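Local coordinates for spondin-1 (Homo sapiens, PDB 3COO), which probably binds heparin through its reelin-N domain and acts in the extracellular matrix as a secreted cell-adhesion glycoprotein, at residues A[24-29]-A[81-86]. Sequence-based numbering, arbitrary orientation.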
ATOM      1  N   ARG A  24      -4.713 -17.727   6.252  1.00 44.46           N
ATOM      2  CA  ARG A  24      -4.006 -16.917   5.251  1.00 46.39           C
ATOM      3  C   ARG A  24      -2.799 -16.159   5.815  1.00 45.54           C
ATOM      4  O   ARG A  24      -2.246 -15.294   5.148  1.00 46.25           O
ATOM      5  CB  ARG A  24      -4.980 -15.936   4.575  1.00 46.39           C
ATOM      6  CG  ARG A  24      -6.065 -16.654   3.774  1.00 50.86           C
ATOM      7  CD  ARG A  24      -7.013 -15.595   3.286  1.00 58.31           C
ATOM      8  NE  ARG A  24      -8.244 -16.133   2.717  1.00 62.82           N
ATOM      9  CZ  ARG A  24      -9.202 -15.357   2.209  1.00 64.12           C
ATOM     10  NH1 ARG A  24      -9.048 -14.032   2.188  1.00 62.90           N
ATOM     11  NH2 ARG A  24     -10.302 -15.902   1.718  1.00 65.32           N
ATOM     12  N   ILE A  25      -2.348 -16.539   6.996  1.00 45.01           N
ATOM     13  CA  ILE A  25      -1.212 -15.884   7.658  1.00 45.33           C
ATOM     14  C   ILE A  25      -0.087 -16.923   7.657  1.00 45.52           C
ATOM     15  O   ILE A  25      -0.201 -17.950   8.314  1.00 45.11           O
ATOM     16  CB  ILE A  25      -1.559 -15.476   9.131  1.00 45.63           C
ATOM     17  CG1 ILE A  25      -2.637 -14.369   9.189  1.00 46.51           C
ATOM     18  CG2 ILE A  25      -0.308 -15.020   9.925  1.00 43.58           C
ATOM     19  CD1 ILE A  25      -2.264 -13.057   8.557  1.00 46.93           C
ATOM     20  N   LEU A  26       0.985 -16.660   6.916  1.00 46.01           N
ATOM     21  CA  LEU A  26       2.023 -17.690   6.669  1.00 46.25           C
ATOM     22  C   LEU A  26       3.400 -17.085   6.848  1.00 47.26           C
ATOM     23  O   LEU A  26       3.508 -15.857   6.862  1.00 46.97           O
ATOM     24  CB  LEU A  26       1.883 -18.249   5.247  1.00 45.96           C
ATOM     25  CG  LEU A  26       0.578 -18.950   4.838  1.00 45.61           C
ATOM     26  CD1 LEU A  26       0.660 -19.449   3.408  1.00 45.94           C
ATOM     27  CD2 LEU A  26       0.283 -20.104   5.800  1.00 50.14           C
ATOM     28  N   ARG A  27       4.441 -17.926   6.998  1.00 47.92           N
ATOM     29  CA  ARG A  27       5.830 -17.440   7.066  1.00 49.04           C
ATOM     30  C   ARG A  27       6.410 -17.533   5.686  1.00 50.80           C
ATOM     31  O   ARG A  27       6.300 -18.578   5.059  1.00 51.59           O
ATOM     32  CB  ARG A  27       6.719 -18.312   7.946  1.00 48.81           C
ATOM     33  CG  ARG A  27       6.610 -18.142   9.392  1.00 49.12           C
ATOM     34  CD  ARG A  27       7.261 -19.361  10.051  1.00 45.81           C
ATOM     35  NE  ARG A  27       8.690 -19.176  10.257  1.00 45.98           N
ATOM     36  CZ  ARG A  27       9.449 -19.967  11.012  1.00 49.94           C
ATOM     37  NH1 ARG A  27      10.736 -19.691  11.136  1.00 50.14           N
ATOM     38  NH2 ARG A  27       8.937 -21.053  11.605  1.00 46.23           N
ATOM     39  N   ALA A  28       7.075 -16.482   5.229  1.00 52.42           N
ATOM     40  CA  ALA A  28       7.853 -16.562   4.004  1.00 54.71           C
ATOM     41  C   ALA A  28       8.995 -17.582   4.144  1.00 56.76           C
ATOM     42  O   ALA A  28       9.676 -17.621   5.179  1.00 56.01           O
ATOM     43  CB  ALA A  28       8.371 -15.161   3.639  1.00 54.07           C
ATOM     44  N   GLN A  29       9.144 -18.463   3.138  1.00 59.83           N
ATOM     45  CA  GLN A  29      10.282 -19.390   3.024  1.00 62.89           C
ATOM     46  C   GLN A  29      11.186 -18.869   1.878  1.00 65.17           C
ATOM     47  O   GLN A  29      10.684 -18.351   0.872  1.00 66.01           O
ATOM     48  CB  GLN A  29       9.839 -20.853   2.715  1.00 62.67           C
ATOM     49  CG  GLN A  29       8.544 -21.330   3.408  1.00 62.56           C
ATOM     50  CD  GLN A  29       8.390 -22.851   3.461  1.00 62.92           C
ATOM     51  OE1 GLN A  29       8.907 -23.570   2.606  1.00 64.57           O
ATOM     52  NE2 GLN A  29       7.670 -23.346   4.473  1.00 61.69           N
ATOM     53  N   GLU A  81       4.071 -21.101  12.695  1.00 46.00           N
ATOM     54  CA  GLU A  81       3.781 -20.596  11.345  1.00 45.81           C
ATOM     55  C   GLU A  81       2.878 -19.375  11.324  1.00 45.23           C
ATOM     56  O   GLU A  81       3.093 -18.454  10.533  1.00 46.64           O
ATOM     57  CB  GLU A  81       3.163 -21.695  10.476  1.00 44.84           C
ATOM     58  CG  GLU A  81       2.881 -21.215   9.054  1.00 46.50           C
ATOM     59  CD  GLU A  81       4.121 -21.324   8.179  1.00 49.37           C
ATOM     60  OE1 GLU A  81       5.095 -22.060   8.592  1.00 46.05           O
ATOM     61  OE2 GLU A  81       4.095 -20.738   7.060  1.00 48.78           O
ATOM     62  N   GLY A  82       1.854 -19.373  12.169  1.00 44.77           N
ATOM     63  CA  GLY A  82       0.965 -18.221  12.290  1.00 44.83           C
ATOM     64  C   GLY A  82      -0.420 -18.537  11.738  1.00 44.84           C
ATOM     65  O   GLY A  82      -1.349 -17.754  11.918  1.00 44.55           O
ATOM     66  N   ASP A  83      -0.566 -19.695  11.093  1.00 43.69           N
ATOM     67  CA  ASP A  83      -1.790 -20.018  10.354  1.00 44.76           C
ATOM     68  C   ASP A  83      -2.844 -20.755  11.169  1.00 44.93           C
ATOM     69  O   ASP A  83      -3.791 -21.323  10.587  1.00 47.19           O
ATOM     70  CB  ASP A  83      -1.478 -20.785   9.053  1.00 44.15           C
ATOM     71  CG  ASP A  83      -0.868 -22.136   9.311  1.00 44.84           C
ATOM     72  OD1 ASP A  83      -0.252 -22.310  10.385  1.00 43.64           O
ATOM     73  OD2 ASP A  83      -1.027 -23.019   8.462  1.00 42.07           O
ATOM     74  N   LYS A  84      -2.620 -20.807  12.477  1.00 44.73           N
ATOM     75  CA  LYS A  84      -3.563 -21.284  13.486  1.00 46.09           C
ATOM     76  C   LYS A  84      -3.576 -20.237  14.595  1.00 46.01           C
ATOM     77  O   LYS A  84      -2.523 -19.721  14.995  1.00 45.29           O
ATOM     78  CB  LYS A  84      -3.130 -22.655  14.089  1.00 45.52           C
ATOM     79  CG  LYS A  84      -2.758 -23.706  13.029  1.00 50.61           C
ATOM     80  CD  LYS A  84      -3.775 -24.863  12.914  1.00 54.01           C
ATOM     81  CE  LYS A  84      -3.978 -25.298  11.449  1.00 57.70           C
ATOM     82  NZ  LYS A  84      -5.151 -26.210  11.288  1.00 57.83           N
ATOM     83  N   GLU A  85      -4.769 -19.953  15.106  1.00 46.91           N
ATOM     84  CA  GLU A  85      -4.968 -18.966  16.170  1.00 48.03           C
ATOM     85  C   GLU A  85      -4.074 -19.280  17.373  1.00 47.75           C
ATOM     86  O   GLU A  85      -3.502 -18.377  17.986  1.00 47.50           O
ATOM     87  CB  GLU A  85      -6.441 -18.984  16.577  1.00 49.22           C
ATOM     88  CG  GLU A  85      -6.922 -17.827  17.439  1.00 54.73           C
ATOM     89  CD  GLU A  85      -8.185 -17.191  16.837  1.00 62.32           C
ATOM     90  OE1 GLU A  85      -9.213 -17.904  16.661  1.00 63.38           O
ATOM     91  OE2 GLU A  85      -8.132 -15.987  16.490  1.00 66.01           O
ATOM     92  N   GLU A  86      -3.929 -20.575  17.679  1.00 47.32           N
ATOM     93  CA  GLU A  86      -3.102 -20.999  18.808  1.00 47.47           C
ATOM     94  C   GLU A  86      -1.615 -20.637  18.669  1.00 46.23           C
ATOM     95  O   GLU A  86      -0.881 -20.605  19.655  1.00 45.79           O
ATOM     96  CB  GLU A  86      -3.293 -22.489  19.059  1.00 48.38           C
ATOM     97  CG  GLU A  86      -4.757 -22.826  19.328  1.00 52.11           C
ATOM     98  CD  GLU A  86      -5.512 -23.392  18.108  1.00 55.71           C
ATOM     99  OE1 GLU A  86      -6.110 -24.480  18.294  1.00 59.32           O
ATOM    100  OE2 GLU A  86      -5.530 -22.785  16.989  1.00 54.13           O
TER
HETATM  101  O   HOH W   1       3.766 -15.824   9.954  1.00 31.34           O
HETATM  102  O   HOH W   2       6.598 -22.334  11.032  1.00 38.25           O
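With CG anti to the backbone N (chi1 -179°) and the chain folded at chi2, Glu81 lays its carboxylate against the backbone of Arg27, whose own side chain, bent at chi3, crosses it obliquely. Glu81 OE2 accepts a hydrogen bond from Arg27 N at 2.8 Å, nearly straight with an N-H...O angle of 174°. The donor nevertheless approaches from above the carboxylate plane, 57° out of it. The other oxygen, Glu81 OE1, accepts a hydrogen bond from a water 2.9 Å away, and that water accepts from Arg27 NH2 at the guanidinium edge. The two charged groups thus meet through water, Arg27 NE being 4.9 Å from Glu81 OE1 and salt-bridged instead to Asp151. This contact fastens the loop between strands 72-77 and 91-93 of the Reeler domain to the strand 25-27, which pairs in parallel with strand 147-149, the backbone of Leu26 hydrogen-bonding to Ile147 and Phe149. Without the carboxylate, as with an alanine here, Arg27 N would probably lose this acceptor and the water its bridge to the guanidinium. A second water donates to Glu81 O and, weakly, to Leu26 O. Further along, Leu26 CD2 packs 3.8 Å from Asp83 CB, while Ile25 CG2 lies 3.5 Å from Gly82 O, a carbonyl that also accepts a hydrogen bond from His88.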